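Local coordinates for putative uncharacterized protein (Leishmania major, PDB 3M3I), which is of unknown function but belongs to the cupin superfamily (DUF985), whose members fold as small beta barrels, at residues 46-51 and 56-61; 93-98 and 206-211; 133-138 and 164-169. All blocks are in the same frame, centred on the assembly; numbering follows the deposited sequence.

From the N terminus, contact 1 comes first: it closes the short beta hairpin of strands 48-50 and 56-67, which lies against the second subunit. The chain then runs through further strands before contact 2 opens on strand 92-98; that contact shuts only near the C terminus, when helix 203-209 settles against the sheet. Contact 3 lies wholly within this long loop, joining strand 130-136 to the loop segment 164-169. Contacts 2 and 3 touch, because strands 92-98 and 130-136 are antiparallel neighbours in one sheet, L94 N lying 2.6 Å from V134 O. Contact 1 sits across the chain's centre from both, about 15 Å away between nearest atoms.

Contact 1 (46-51 and 56-61); sequences AHKVDN and RRHAYT
V49 and R57 face each other as the hydrogen-bonded pair of an antiparallel hairpin, V49 N giving a bond of 2.7 Å to R57 O and R57 N one of 2.8 Å to V49 O, both nearly straight. A third, from A59 N to H47 O at 2.9 Å, carries the pairing beyond the start of strand 48-50. The tight side of the hairpin is that of V49 and R57. A beta-branched valine suits an extended strand, and here its CG1 comes 4.2 Å from A59 CB, a small methyl at a buried loop position. R57 bends at chi2 (-81°) and lays its CG beside the amide of N51, whose OD1 accepts a hydrogen bond from N55 N; the R57 guanidinium forms a salt bridge with D186, while NH1 also reaches R56 O.

The other side, exposed to solvent, is looser and charged. R56 folds back at chi2 and chi3 over the partner strand, one guanidinium face lying above K48 C. D50 OD1 meets its edge in a salt bridge of 3.6 Å to R56 NH1, the two planes 75° apart. K48 leads its amine away.

H47 NE2 is hydrogen-bonded to D50 O of the second subunit, and reciprocally. Backbone bonds and buried apolar groups thus hold the hairpin, R56 and D50 add a surface ion pair, and H47 joins the hairpin to the dimer partner.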
ATOM      1  N   ALA A  46      -0.608  -7.741  14.010  1.00 72.75           N
ATOM      2  CA  ALA A  46      -0.665  -8.469  15.273  1.00 75.41           C
ATOM      3  C   ALA A  46      -0.767  -9.981  15.041  1.00 74.36           C
ATOM      4  O   ALA A  46      -0.308 -10.766  15.867  1.00 76.69           O
ATOM      5  CB  ALA A  46      -1.847  -7.986  16.094  1.00 77.34           C
ATOM      6  N   HIS A  47      -1.364 -10.367  13.910  1.00 71.41           N
ATOM      7  CA  HIS A  47      -1.718 -11.754  13.596  1.00 70.48           C
ATOM      8  C   HIS A  47      -0.613 -12.415  12.769  1.00 69.06           C
ATOM      9  O   HIS A  47      -0.159 -11.858  11.772  1.00 67.40           O
ATOM     10  CB  HIS A  47      -3.042 -11.758  12.824  1.00 68.94           C
ATOM     11  CG  HIS A  47      -3.480 -13.107  12.332  1.00 68.11           C
ATOM     12  ND1 HIS A  47      -4.087 -14.038  13.146  1.00 69.95           N
ATOM     13  CD2 HIS A  47      -3.448 -13.657  11.094  1.00 66.13           C
ATOM     14  CE1 HIS A  47      -4.384 -15.111  12.438  1.00 68.96           C
ATOM     15  NE2 HIS A  47      -4.012 -14.905  11.189  1.00 66.66           N
ATOM     16  N   LYS A  48      -0.190 -13.602  13.196  1.00 70.25           N
ATOM     17  CA  LYS A  48       0.869 -14.354  12.534  1.00 69.65           C
ATOM     18  C   LYS A  48       0.312 -15.450  11.615  1.00 67.80           C
ATOM     19  O   LYS A  48      -0.735 -16.033  11.887  1.00 68.02           O
ATOM     20  CB  LYS A  48       1.780 -15.003  13.581  1.00 72.99           C
ATOM     21  CG  LYS A  48       2.642 -14.031  14.375  1.00 75.66           C
ATOM     22  CD  LYS A  48       3.946 -14.707  14.811  1.00 78.89           C
ATOM     23  CE  LYS A  48       4.994 -13.726  15.364  1.00 81.94           C
ATOM     24  NZ  LYS A  48       5.257 -13.859  16.844  1.00 87.25           N
ATOM     25  N   VAL A  49       1.042 -15.734  10.539  1.00 66.51           N
ATOM     26  CA  VAL A  49       0.619 -16.712   9.546  1.00 65.15           C
ATOM     27  C   VAL A  49       1.836 -17.527   9.126  1.00 65.81           C
ATOM     28  O   VAL A  49       2.966 -17.167   9.457  1.00 67.18           O
ATOM     29  CB  VAL A  49      -0.034 -16.021   8.292  1.00 63.20           C
ATOM     30  CG1 VAL A  49      -1.163 -15.154   8.711  1.00 63.15           C
ATOM     31  CG2 VAL A  49       0.980 -15.169   7.514  1.00 62.80           C
ATOM     32  N   ASP A  50       1.591 -18.618   8.404  1.00 65.33           N
ATOM     33  CA  ASP A  50       2.641 -19.397   7.762  1.00 66.02           C
ATOM     34  C   ASP A  50       2.918 -18.839   6.363  1.00 64.77           C
ATOM     35  O   ASP A  50       1.993 -18.649   5.549  1.00 63.47           O
ATOM     36  CB  ASP A  50       2.229 -20.873   7.653  1.00 66.63           C
ATOM     37  CG  ASP A  50       2.313 -21.627   8.994  1.00 69.03           C
ATOM     38  OD1 ASP A  50       3.239 -21.379   9.808  1.00 71.08           O
ATOM     39  OD2 ASP A  50       1.466 -22.510   9.219  1.00 69.50           O
ATOM     40  N   ASN A  51       4.185 -18.566   6.079  1.00 65.83           N
ATOM     41  CA  ASN A  51       4.565 -18.045   4.772  1.00 65.47           C
ATOM     42  C   ASN A  51       4.703 -19.153   3.691  1.00 66.02           C
ATOM     43  O   ASN A  51       4.376 -20.312   3.922  1.00 66.31           O
ATOM     44  CB  ASN A  51       5.856 -17.218   4.903  1.00 67.01           C
ATOM     45  CG  ASN A  51       7.041 -18.074   5.196  1.00 69.51           C
ATOM     46  OD1 ASN A  51       6.895 -19.291   5.356  1.00 69.99           O
ATOM     47  ND2 ASN A  51       8.229 -17.473   5.260  1.00 71.64           N
ATOM     48  N   ARG A  56       6.643 -19.044  10.458  1.00 63.01           N
ATOM     49  CA  ARG A  56       5.742 -18.075  11.085  1.00 62.79           C
ATOM     50  C   ARG A  56       6.214 -16.652  10.844  1.00 61.69           C
ATOM     51  O   ARG A  56       7.357 -16.290  11.161  1.00 61.77           O
ATOM     52  CB  ARG A  56       5.614 -18.318  12.591  1.00 64.29           C
ATOM     53  CG  ARG A  56       5.102 -19.703  12.949  1.00 65.75           C
ATOM     54  CD  ARG A  56       3.681 -19.944  12.478  1.00 65.99           C
ATOM     55  NE  ARG A  56       2.704 -19.246  13.306  1.00 67.06           N
ATOM     56  CZ  ARG A  56       1.393 -19.272  13.094  1.00 67.96           C
ATOM     57  NH1 ARG A  56       0.902 -19.948  12.076  1.00 67.88           N
ATOM     58  NH2 ARG A  56       0.574 -18.607  13.895  1.00 69.42           N
ATOM     59  N   ARG A  57       5.314 -15.859  10.269  1.00 61.01           N
ATOM     60  CA  ARG A  57       5.572 -14.469   9.917  1.00 60.04           C
ATOM     61  C   ARG A  57       4.335 -13.664  10.256  1.00 60.18           C
ATOM     62  O   ARG A  57       3.251 -14.227  10.425  1.00 61.11           O
ATOM     63  CB  ARG A  57       5.855 -14.362   8.437  1.00 59.54           C
ATOM     64  CG  ARG A  57       7.088 -15.119   7.972  1.00 59.93           C
ATOM     65  CD  ARG A  57       8.368 -14.353   8.243  1.00 59.86           C
ATOM     66  NE  ARG A  57       9.543 -15.127   7.838  1.00 60.86           N
ATOM     67  CZ  ARG A  57      10.177 -16.009   8.618  1.00 61.81           C
ATOM     68  NH1 ARG A  57       9.765 -16.236   9.860  1.00 61.99           N
ATOM     69  NH2 ARG A  57      11.232 -16.671   8.145  1.00 63.07           N
ATOM     70  N   HIS A  58       4.494 -12.358  10.397  1.00 59.64           N
ATOM     71  CA  HIS A  58       3.350 -11.461  10.495  1.00 59.92           C
ATOM     72  C   HIS A  58       2.540 -11.543   9.192  1.00 59.91           C
ATOM     73  O   HIS A  58       3.121 -11.725   8.121  1.00 59.37           O
ATOM     74  CB  HIS A  58       3.818 -10.013  10.725  1.00 59.33           C
ATOM     75  CG  HIS A  58       4.554  -9.815  12.017  1.00 60.03           C
ATOM     76  ND1 HIS A  58       5.930  -9.826  12.103  1.00 59.78           N
ATOM     77  CD2 HIS A  58       4.099  -9.633  13.278  1.00 61.61           C
ATOM     78  CE1 HIS A  58       6.284  -9.645  13.365  1.00 61.17           C
ATOM     79  NE2 HIS A  58       5.190  -9.525  14.098  1.00 62.33           N
ATOM     80  N   ALA A  59       1.215 -11.426   9.287  1.00 61.09           N
ATOM     81  CA  ALA A  59       0.372 -11.397   8.095  1.00 61.78           C
ATOM     82  C   ALA A  59       0.976 -10.460   7.059  1.00 60.83           C
ATOM     83  O   ALA A  59       1.181 -10.842   5.914  1.00 61.12           O
ATOM     84  CB  ALA A  59      -1.051 -10.961   8.428  1.00 63.55           C
ATOM     85  N   TYR A  60       1.244  -9.229   7.487  1.00 60.11           N
ATOM     86  CA  TYR A  60       1.901  -8.227   6.662  1.00 59.36           C
ATOM     87  C   TYR A  60       2.827  -7.374   7.518  1.00 58.30           C
ATOM     88  O   TYR A  60       2.703  -7.332   8.735  1.00 58.49           O
ATOM     89  CB  TYR A  60       0.875  -7.327   5.984  1.00 60.41           C
ATOM     90  CG  TYR A  60       0.134  -6.437   6.955  1.00 60.82           C
ATOM     91  CD1 TYR A  60       0.557  -5.149   7.212  1.00 60.12           C
ATOM     92  CD2 TYR A  60      -0.981  -6.896   7.630  1.00 62.34           C
ATOM     93  CE1 TYR A  60      -0.108  -4.350   8.111  1.00 60.88           C
ATOM     94  CE2 TYR A  60      -1.656  -6.090   8.538  1.00 63.33           C
ATOM     95  CZ  TYR A  60      -1.209  -4.819   8.775  1.00 62.57           C
ATOM     96  OH  TYR A  60      -1.874  -4.018   9.670  1.00 63.93           O
ATOM     97  N   THR A  61       3.753  -6.708   6.846  1.00 57.69           N
ATOM     98  CA  THR A  61       4.610  -5.694   7.418  1.00 57.08           C
ATOM     99  C   THR A  61       4.639  -4.597   6.377  1.00 57.16           C
ATOM    100  O   THR A  61       4.552  -4.886   5.194  1.00 57.75           O
ATOM    101  CB  THR A  61       6.035  -6.226   7.683  1.00 56.83           C
ATOM    102  OG1 THR A  61       6.592  -6.750   6.481  1.00 57.09           O
ATOM    103  CG2 THR A  61       6.036  -7.334   8.742  1.00 57.12           C
TER

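Contact 2 (93-98 and 206-211); sequences QLHVIL and IKQMAY
M209 lays its side chain over one face of the H95 imidazole, joining the last turn of helix 203-209 to strand 92-98. Its CB sets out toward the strand, and the first torsion stands CG beside the helix backbone N, 3.7 Å from H95 ND1. That methylene makes a CH-pi contact, 20° off the ring normal. A second bend, at chi2, carries SD over the middle of the ring, 3.9 Å from its centroid and only 8° off the normal, a Met-aromatic contact. A third turns CE back to H95 CD2, at 4.2 Å. An unbranched, flexible thioether suits this place because it can curl to follow a flat surface.

Q208, extended from the same helix, brings NE2 to 3.1 Å from H95 CE1, its amide plane 82° from the ring; no hydrogen bond joins the two residues.

The imidazole finds its polar partners within the sheet: NE2 bonds to S159 OG on the neighbouring strand, and ND1 makes a weak bond to Y131 OH. These probably hold the rotation of the ring, mainly through S159, and satisfy its buried nitrogens, so what it offers the C-terminal helix is a face for dispersion and sulfur-aromatic attraction.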
ATOM      1  N   GLN A  93      11.631   3.474 -10.889  1.00 62.98           N
ATOM      2  CA  GLN A  93      11.828   2.416 -11.858  1.00 63.01           C
ATOM      3  C   GLN A  93      12.216   1.146 -11.133  1.00 62.27           C
ATOM      4  O   GLN A  93      13.250   1.089 -10.461  1.00 62.90           O
ATOM      5  CB  GLN A  93      12.882   2.786 -12.892  1.00 64.76           C
ATOM      6  CG  GLN A  93      12.940   1.794 -14.029  1.00 65.15           C
ATOM      7  CD  GLN A  93      13.930   2.166 -15.100  1.00 67.55           C
ATOM      8  OE1 GLN A  93      14.139   3.333 -15.391  1.00 69.37           O
ATOM      9  NE2 GLN A  93      14.529   1.163 -15.709  1.00 67.99           N
ATOM     10  N   LEU A  94      11.356   0.143 -11.260  1.00 61.56           N
ATOM     11  CA  LEU A  94      11.545  -1.149 -10.652  1.00 61.33           C
ATOM     12  C   LEU A  94      12.149  -2.050 -11.714  1.00 61.63           C
ATOM     13  O   LEU A  94      11.659  -2.098 -12.846  1.00 61.88           O
ATOM     14  CB  LEU A  94      10.209  -1.734 -10.189  1.00 61.09           C
ATOM     15  CG  LEU A  94       9.701  -1.369  -8.806  1.00 61.31           C
ATOM     16  CD1 LEU A  94       8.246  -1.777  -8.656  1.00 61.75           C
ATOM     17  CD2 LEU A  94      10.565  -2.083  -7.771  1.00 62.16           C
ATOM     18  N   HIS A  95      13.202  -2.760 -11.340  1.00 62.09           N
ATOM     19  CA  HIS A  95      13.897  -3.680 -12.223  1.00 62.56           C
ATOM     20  C   HIS A  95      13.613  -5.074 -11.705  1.00 62.49           C
ATOM     21  O   HIS A  95      14.225  -5.490 -10.726  1.00 63.25           O
ATOM     22  CB  HIS A  95      15.406  -3.402 -12.191  1.00 63.91           C
ATOM     23  CG  HIS A  95      15.775  -2.005 -12.589  1.00 64.76           C
ATOM     24  ND1 HIS A  95      16.551  -1.722 -13.691  1.00 66.31           N
ATOM     25  CD2 HIS A  95      15.478  -0.812 -12.020  1.00 64.74           C
ATOM     26  CE1 HIS A  95      16.717  -0.416 -13.782  1.00 67.42           C
ATOM     27  NE2 HIS A  95      16.068   0.158 -12.785  1.00 66.32           N
ATOM     28  N   VAL A  96      12.707  -5.794 -12.344  1.00 62.24           N
ATOM     29  CA  VAL A  96      12.207  -7.064 -11.815  1.00 62.66           C
ATOM     30  C   VAL A  96      12.600  -8.245 -12.711  1.00 63.17           C
ATOM     31  O   VAL A  96      12.153  -8.329 -13.849  1.00 63.29           O
ATOM     32  CB  VAL A  96      10.658  -7.030 -11.687  1.00 62.78           C
ATOM     33  CG1 VAL A  96      10.132  -8.313 -11.080  1.00 64.01           C
ATOM     34  CG2 VAL A  96      10.206  -5.840 -10.852  1.00 62.38           C
ATOM     35  N   ILE A  97      13.431  -9.155 -12.209  1.00 63.94           N
ATOM     36  CA  ILE A  97      13.679 -10.409 -12.911  1.00 64.61           C
ATOM     37  C   ILE A  97      12.800 -11.466 -12.243  1.00 65.63           C
ATOM     38  O   ILE A  97      12.986 -11.773 -11.079  1.00 66.68           O
ATOM     39  CB  ILE A  97      15.156 -10.851 -12.862  1.00 65.46           C
ATOM     40  CG1 ILE A  97      16.099  -9.706 -13.253  1.00 65.34           C
ATOM     41  CG2 ILE A  97      15.356 -12.050 -13.778  1.00 66.08           C
ATOM     42  CD1 ILE A  97      17.526  -9.863 -12.739  1.00 66.98           C
ATOM     43  N   LEU A  98      11.822 -11.997 -12.966  1.00 66.03           N
ATOM     44  CA  LEU A  98      10.863 -12.935 -12.381  1.00 67.71           C
ATOM     45  C   LEU A  98      11.456 -14.324 -12.372  1.00 69.13           C
ATOM     46  O   LEU A  98      12.166 -14.673 -13.292  1.00 68.74           O
ATOM     47  CB  LEU A  98       9.564 -12.959 -13.191  1.00 68.45           C
ATOM     48  CG  LEU A  98       8.851 -11.637 -13.464  1.00 67.62           C
ATOM     49  CD1 LEU A  98       7.761 -11.868 -14.512  1.00 69.34           C
ATOM     50  CD2 LEU A  98       8.250 -11.044 -12.191  1.00 67.75           C
ATOM     51  N   ILE A 206      22.319  -6.595 -14.358  1.00 66.34           N
ATOM     52  CA  ILE A 206      23.178  -7.078 -13.278  1.00 65.97           C
ATOM     53  C   ILE A 206      24.264  -6.041 -12.946  1.00 66.37           C
ATOM     54  O   ILE A 206      24.379  -5.628 -11.793  1.00 65.78           O
ATOM     55  CB  ILE A 206      23.803  -8.443 -13.591  1.00 66.67           C
ATOM     56  CG1 ILE A 206      22.731  -9.535 -13.558  1.00 66.28           C
ATOM     57  CG2 ILE A 206      24.900  -8.787 -12.576  1.00 66.66           C
ATOM     58  CD1 ILE A 206      23.185 -10.841 -14.196  1.00 67.41           C
ATOM     59  N   LYS A 207      25.026  -5.617 -13.949  1.00 67.54           N
ATOM     60  CA  LYS A 207      26.074  -4.613 -13.748  1.00 68.20           C
ATOM     61  C   LYS A 207      25.551  -3.226 -13.360  1.00 67.87           C
ATOM     62  O   LYS A 207      26.265  -2.457 -12.748  1.00 68.24           O
ATOM     63  CB  LYS A 207      26.986  -4.519 -14.984  1.00 69.72           C
ATOM     64  CG  LYS A 207      28.014  -5.664 -15.042  1.00 70.45           C
ATOM     65  CD  LYS A 207      28.880  -5.608 -16.275  1.00 72.12           C
ATOM     66  CE  LYS A 207      29.980  -6.672 -16.205  1.00 73.04           C
ATOM     67  NZ  LYS A 207      31.087  -6.435 -17.193  1.00 74.88           N
ATOM     68  N   GLN A 208      24.308  -2.916 -13.720  1.00 67.40           N
ATOM     69  CA  GLN A 208      23.665  -1.654 -13.353  1.00 67.21           C
ATOM     70  C   GLN A 208      23.134  -1.716 -11.930  1.00 66.12           C
ATOM     71  O   GLN A 208      23.333  -0.781 -11.173  1.00 66.30           O
ATOM     72  CB  GLN A 208      22.516  -1.333 -14.323  1.00 67.35           C
ATOM     73  CG  GLN A 208      21.687  -0.053 -13.994  1.00 67.31           C
ATOM     74  CD  GLN A 208      20.555   0.191 -14.994  1.00 67.65           C
ATOM     75  OE1 GLN A 208      20.635  -0.223 -16.163  1.00 68.38           O
ATOM     76  NE2 GLN A 208      19.494   0.856 -14.544  1.00 67.33           N
ATOM     77  N   MET A 209      22.482  -2.821 -11.555  1.00 65.19           N
ATOM     78  CA  MET A 209      21.714  -2.878 -10.287  1.00 64.20           C
ATOM     79  C   MET A 209      22.257  -3.754  -9.163  1.00 63.76           C
ATOM     80  O   MET A 209      21.718  -3.702  -8.066  1.00 63.15           O
ATOM     81  CB  MET A 209      20.266  -3.294 -10.566  1.00 63.55           C
ATOM     82  CG  MET A 209      19.495  -2.332 -11.474  1.00 64.04           C
ATOM     83  SD  MET A 209      19.392  -0.651 -10.817  1.00 64.42           S
ATOM     84  CE  MET A 209      18.605  -0.927  -9.226  1.00 63.40           C
ATOM     85  N   ALA A 210      23.277  -4.567  -9.407  1.00 64.19           N
ATOM     86  CA  ALA A 210      23.836  -5.407  -8.343  1.00 63.99           C
ATOM     87  C   ALA A 210      25.068  -4.761  -7.746  1.00 64.81           C
ATOM     88  O   ALA A 210      25.815  -4.065  -8.445  1.00 65.72           O
ATOM     89  CB  ALA A 210      24.174  -6.794  -8.863  1.00 64.18           C
ATOM     90  N   TYR A 211      25.274  -4.988  -6.449  1.00 64.66           N
ATOM     91  CA  TYR A 211      26.475  -4.536  -5.756  1.00 65.66           C
ATOM     92  C   TYR A 211      27.713  -5.117  -6.420  1.00 66.60           C
ATOM     93  O   TYR A 211      27.717  -6.293  -6.819  1.00 66.41           O
ATOM     94  CB  TYR A 211      26.460  -4.973  -4.298  1.00 65.49           C
ATOM     95  CG  TYR A 211      25.721  -4.052  -3.342  1.00 65.29           C
ATOM     96  CD1 TYR A 211      26.120  -2.727  -3.159  1.00 66.25           C
ATOM     97  CD2 TYR A 211      24.660  -4.525  -2.572  1.00 64.37           C
ATOM     98  CE1 TYR A 211      25.457  -1.898  -2.251  1.00 66.35           C
ATOM     99  CE2 TYR A 211      23.999  -3.709  -1.680  1.00 64.40           C
ATOM    100  CZ  TYR A 211      24.399  -2.406  -1.517  1.00 65.42           C
ATOM    101  OH  TYR A 211      23.733  -1.611  -0.611  1.00 65.69           O
TER

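Contact 3 (133-138 and 164-169); sequences RVLVGA and GADGQA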
ATOM      1  N   ARG A 133      10.824  -4.041 -16.771  1.00 96.12           N
ATOM      2  CA  ARG A 133      11.010  -2.683 -16.283  1.00 96.57           C
ATOM      3  C   ARG A 133       9.630  -2.096 -15.994  1.00 98.03           C
ATOM      4  O   ARG A 133       8.774  -2.043 -16.874  1.00103.64           O
ATOM      5  CB  ARG A 133      11.765  -1.845 -17.324  1.00103.16           C
ATOM      6  CG  ARG A 133      11.880  -0.345 -17.017  1.00106.25           C
ATOM      7  CD  ARG A 133      12.663   0.372 -18.123  1.00114.05           C
ATOM      8  NE  ARG A 133      12.518   1.826 -18.060  1.00119.38           N
ATOM      9  CZ  ARG A 133      11.452   2.508 -18.485  1.00124.25           C
ATOM     10  NH1 ARG A 133      10.406   1.879 -19.014  1.00124.97           N
ATOM     11  NH2 ARG A 133      11.428   3.834 -18.374  1.00129.72           N
ATOM     12  N   VAL A 134       9.415  -1.674 -14.752  1.00 94.12           N
ATOM     13  CA  VAL A 134       8.142  -1.093 -14.341  1.00 95.92           C
ATOM     14  C   VAL A 134       8.386   0.269 -13.708  1.00 97.37           C
ATOM     15  O   VAL A 134       9.261   0.412 -12.858  1.00 94.12           O
ATOM     16  CB  VAL A 134       7.424  -2.019 -13.346  1.00 91.10           C
ATOM     17  CG1 VAL A 134       6.123  -1.412 -12.861  1.00 93.87           C
ATOM     18  CG2 VAL A 134       7.174  -3.374 -13.983  1.00 91.23           C
ATOM     19  N   LEU A 135       7.628   1.272 -14.147  1.00 63.69           N
ATOM     20  CA  LEU A 135       7.655   2.595 -13.528  1.00 63.54           C
ATOM     21  C   LEU A 135       6.499   2.697 -12.556  1.00 61.72           C
ATOM     22  O   LEU A 135       5.377   2.650 -12.974  1.00 60.65           O
ATOM     23  CB  LEU A 135       7.523   3.693 -14.575  1.00 64.33           C
ATOM     24  CG  LEU A 135       8.716   3.901 -15.511  1.00 66.87           C
ATOM     25  CD1 LEU A 135       8.289   4.634 -16.774  1.00 67.62           C
ATOM     26  CD2 LEU A 135       9.814   4.647 -14.806  1.00 69.13           C
ATOM     27  N   VAL A 136       6.781   2.818 -11.263  1.00 61.84           N
ATOM     28  CA  VAL A 136       5.761   3.103 -10.247  1.00 60.72           C
ATOM     29  C   VAL A 136       5.635   4.616 -10.158  1.00 61.63           C
ATOM     30  O   VAL A 136       6.596   5.297  -9.798  1.00 63.51           O
ATOM     31  CB  VAL A 136       6.169   2.516  -8.866  1.00 61.05           C
ATOM     32  CG1 VAL A 136       5.229   3.016  -7.737  1.00 60.54           C
ATOM     33  CG2 VAL A 136       6.176   1.007  -8.933  1.00 60.97           C
ATOM     34  N   GLY A 137       4.468   5.149 -10.516  1.00 61.05           N
ATOM     35  CA  GLY A 137       4.308   6.615 -10.629  1.00 62.81           C
ATOM     36  C   GLY A 137       2.864   7.040 -10.821  1.00 62.49           C
ATOM     37  O   GLY A 137       1.966   6.193 -10.827  1.00 60.89           O
ATOM     38  N   ALA A 138       2.650   8.348 -10.980  1.00 64.74           N
ATOM     39  CA  ALA A 138       1.301   8.934 -11.034  1.00 65.45           C
ATOM     40  C   ALA A 138       0.884   9.462 -12.415  1.00 66.66           C
ATOM     41  O   ALA A 138      -0.237   9.946 -12.580  1.00 67.77           O
ATOM     42  CB  ALA A 138       1.179  10.057  -9.995  1.00 68.13           C
ATOM     43  N   GLY A 164      15.976  14.379 -17.348  1.00102.38           N
ATOM     44  CA  GLY A 164      14.851  14.110 -18.243  1.00104.32           C
ATOM     45  C   GLY A 164      13.508  14.116 -17.525  1.00102.29           C
ATOM     46  O   GLY A 164      13.424  14.451 -16.336  1.00 99.59           O
ATOM     47  N   ALA A 165      12.459  13.733 -18.257  1.00104.00           N
ATOM     48  CA  ALA A 165      11.077  13.729 -17.737  1.00103.10           C
ATOM     49  C   ALA A 165      10.895  12.919 -16.441  1.00 98.19           C
ATOM     50  O   ALA A 165      10.088  13.296 -15.593  1.00 97.15           O
ATOM     51  CB  ALA A 165      10.112  13.224 -18.810  1.00106.02           C
ATOM     52  N   ASP A 166      11.633  11.818 -16.304  1.00 93.32           N
ATOM     53  CA  ASP A 166      11.543  10.942 -15.131  1.00 89.58           C
ATOM     54  C   ASP A 166      12.457  11.355 -13.965  1.00 86.97           C
ATOM     55  O   ASP A 166      12.495  10.660 -12.935  1.00 84.38           O
ATOM     56  CB  ASP A 166      11.919   9.506 -15.516  1.00 89.39           C
ATOM     57  CG  ASP A 166      10.932   8.862 -16.472  1.00 92.03           C
ATOM     58  OD1 ASP A 166      10.322   9.574 -17.301  1.00 95.01           O
ATOM     59  OD2 ASP A 166      10.799   7.618 -16.399  1.00 91.64           O
ATOM     60  N   GLY A 167      13.199  12.453 -14.125  1.00 88.15           N
ATOM     61  CA  GLY A 167      14.172  12.883 -13.123  1.00 86.36           C
ATOM     62  C   GLY A 167      14.211  14.380 -12.885  1.00 88.08           C
ATOM     63  O   GLY A 167      15.191  15.036 -13.220  1.00 89.33           O
ATOM     64  N   GLN A 168      13.147  14.910 -12.287  1.00 88.46           N
ATOM     65  CA  GLN A 168      13.046  16.341 -11.980  1.00 90.85           C
ATOM     66  C   GLN A 168      13.157  16.639 -10.483  1.00 89.47           C
ATOM     67  O   GLN A 168      13.762  17.646 -10.089  1.00 91.15           O
ATOM     68  CB  GLN A 168      11.722  16.911 -12.517  1.00 93.66           C
ATOM     69  N   ALA A 169      12.568  15.772  -9.667  1.00 86.99           N
ATOM     70  CA  ALA A 169      12.475  15.979  -8.222  1.00 86.29           C
ATOM     71  C   ALA A 169      13.675  15.429  -7.435  1.00 84.45           C
ATOM     72  O   ALA A 169      13.906  15.838  -6.302  1.00 84.93           O
ATOM     73  CB  ALA A 169      11.178  15.366  -7.700  1.00 85.10           C
TER
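L135 presents its two methyls to the carboxylate of D166, CD2 lying 3.5 Å and CD1 3.9 Å from the same oxygen, OD2. The side chains cross at about a right angle, and the methyls do all the touching on the leucine side. This is van der Waals contact alone, with no hydrogen bond between the segments. Leucine suits the place by giving this partly exposed strand face an apolar surface.

Strand 130-136 is an outermost strand of the five-stranded antiparallel sheet within this cupin chain, and 164-169 belongs to the loop between strands 155-159 and 172-179. That loop passes through a type I beta turn from G164 to G167, closed by G167 N to G164 O at 3.0 Å. Glycine suits the first position, where phi is positive (72°). D166 occupies the third, from which its carboxylate comes near R133.

R133, two residues before L135 and pointing to the same side of the strand, extends its chain so that NH2 lies 4.3 Å from D166 OD2. The opposite charges probably attract each other at this distance, though the pair is too long for a salt bridge.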